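Local coordinates for deacetylase EF_0837 (Enterococcus faecalis, PDB 2ICS), which is a zinc-dependent amidohydrolase-superfamily esterase that deacetylates acetyl-(R)-mandelate in vitro, though with very low efficiency, at residues A[62-66]-A[99-103]. Numbering follows the deposited sequence.
Sequences HCFEK and EFYDL. With ZN (zinc ion), chain B.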
# COMPACT_ATOMS: atom_id res chain seq x y z
N HIS A 62 -8.33 -0.76 -3.74
CA HIS A 62 -9.78 -0.75 -3.75
C HIS A 62 -10.19 -2.02 -4.50
O HIS A 62 -10.19 -2.07 -5.74
CB HIS A 62 -10.30 0.51 -4.43
CG HIS A 62 -10.06 1.74 -3.62
ND1 HIS A 62 -10.69 2.00 -2.42
CD2 HIS A 62 -9.17 2.75 -3.79
CE1 HIS A 62 -10.17 3.13 -1.91
NE2 HIS A 62 -9.24 3.62 -2.70
N CYS A 63 -10.51 -3.06 -3.74
CA CYS A 63 -10.86 -4.34 -4.33
C CYS A 63 -12.15 -5.01 -3.86
O CYS A 63 -12.21 -6.24 -3.82
CB CYS A 63 -9.69 -5.31 -4.17
SG CYS A 63 -9.17 -5.57 -2.47
N PHE A 64 -13.15 -4.23 -3.48
CA PHE A 64 -14.45 -4.79 -3.09
C PHE A 64 -15.15 -4.85 -4.45
O PHE A 64 -15.67 -3.83 -4.92
CB PHE A 64 -15.21 -3.85 -2.15
CG PHE A 64 -16.59 -4.35 -1.77
CD1 PHE A 64 -17.49 -3.50 -1.14
CD2 PHE A 64 -16.98 -5.66 -2.04
CE1 PHE A 64 -18.77 -3.95 -0.78
CE2 PHE A 64 -18.25 -6.12 -1.70
CZ PHE A 64 -19.15 -5.26 -1.07
N GLU A 65 -15.17 -6.03 -5.06
CA GLU A 65 -15.75 -6.19 -6.40
C GLU A 65 -17.22 -5.81 -6.59
O GLU A 65 -17.66 -5.61 -7.73
CB GLU A 65 -15.52 -7.62 -6.91
CG GLU A 65 -16.35 -8.70 -6.22
CD GLU A 65 -16.16 -10.07 -6.86
OE1 GLU A 65 -15.11 -10.71 -6.63
OE2 GLU A 65 -17.06 -10.50 -7.61
N LYS A 66 -17.98 -5.69 -5.50
CA LYS A 66 -19.39 -5.34 -5.61
C LYS A 66 -19.69 -3.84 -5.54
O LYS A 66 -20.84 -3.43 -5.73
CB LYS A 66 -20.21 -6.07 -4.55
CG LYS A 66 -20.30 -7.57 -4.76
CD LYS A 66 -20.91 -7.90 -6.11
CE LYS A 66 -21.16 -9.39 -6.26
NZ LYS A 66 -22.10 -9.89 -5.22
N GLU A 99 -19.97 -7.96 3.83
CA GLU A 99 -20.21 -8.49 2.50
C GLU A 99 -18.88 -8.53 1.75
O GLU A 99 -18.63 -9.44 0.95
CB GLU A 99 -21.19 -7.59 1.74
CG GLU A 99 -21.71 -8.20 0.46
CD GLU A 99 -22.45 -7.20 -0.40
OE1 GLU A 99 -23.00 -6.23 0.16
OE2 GLU A 99 -22.49 -7.38 -1.64
N PHE A 100 -18.03 -7.54 2.02
CA PHE A 100 -16.71 -7.46 1.39
C PHE A 100 -15.82 -8.56 1.96
O PHE A 100 -15.12 -9.25 1.22
CB PHE A 100 -16.11 -6.07 1.64
CG PHE A 100 -14.69 -5.91 1.17
CD1 PHE A 100 -14.20 -6.63 0.08
CD2 PHE A 100 -13.83 -5.01 1.80
CE1 PHE A 100 -12.89 -6.45 -0.38
CE2 PHE A 100 -12.52 -4.82 1.36
CZ PHE A 100 -12.05 -5.54 0.26
N TYR A 101 -15.86 -8.72 3.28
CA TYR A 101 -15.06 -9.73 3.96
C TYR A 101 -15.30 -11.14 3.43
O TYR A 101 -14.35 -11.90 3.22
CB TYR A 101 -15.36 -9.71 5.46
CG TYR A 101 -14.65 -10.79 6.24
CD1 TYR A 101 -13.27 -10.76 6.43
CD2 TYR A 101 -15.36 -11.86 6.79
CE1 TYR A 101 -12.61 -11.76 7.15
CE2 TYR A 101 -14.71 -12.87 7.51
CZ TYR A 101 -13.34 -12.81 7.68
OH TYR A 101 -12.70 -13.81 8.39
N ASP A 102 -16.57 -11.50 3.21
CA ASP A 102 -16.90 -12.82 2.71
C ASP A 102 -16.29 -13.10 1.34
O ASP A 102 -15.80 -14.20 1.09
CB ASP A 102 -18.43 -13.00 2.64
CG ASP A 102 -19.09 -12.96 4.01
OD1 ASP A 102 -18.53 -13.54 4.96
OD2 ASP A 102 -20.17 -12.35 4.12
N LEU A 103 -16.33 -12.11 0.46
CA LEU A 103 -15.76 -12.27 -0.87
C LEU A 103 -14.24 -12.31 -0.78
O LEU A 103 -13.59 -13.07 -1.49
CB LEU A 103 -16.18 -11.12 -1.78
CG LEU A 103 -17.63 -11.10 -2.25
CD1 LEU A 103 -17.91 -9.83 -3.04
CD2 LEU A 103 -17.91 -12.33 -3.10
ZN ZN B . -8.09 5.25 -2.67
O HOH W 1 -7.48 7.06 -3.30
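Phe64 and Phe100 lie roughly parallel (planes at 30°, centroids 5.1 Å apart) but are displaced so far that the rings scarcely overlap, where the loop after strand 51-61 of the amidohydrolase TIM barrel meets helix 97-105. With CG anti to the backbone N (chi1 177°), Phe64 runs antiparallel past Phe100, so the contact is carried by two CH-pi contacts, each CB over the other ring's face. Followed outward, Phe64 CB sits 3.9 Å from the Phe100 centroid, offset toward the rim. Phe64 CD2 lies 3.6 Å from Phe100 CD1, while Phe100 CB stands over the centre of the Phe64 ring, only 9° off its normal. Phe64 CE2 meets Phe100 CA and, at the ring edge, Leu103 CD1; at the tip, Phe64 CZ faces Glu99 CD in the ring plane (3.9 Å), the carboxylate turned nearly perpendicular. Leu103 CD1 also packs on CG of Glu65 and of Lys66. Lys66 NZ stays 4.4 Å from Glu99 OE2, too far for a salt bridge. Two residues back from Phe64, His62 NE2 shares its zinc with His60, Asp272, the Lys154 carbamate and a water, so the packed loop leads directly out of the metal site. Between them, Cys63 SG approaches the Phe100 edge, 4.0 Å from Phe100 CZ.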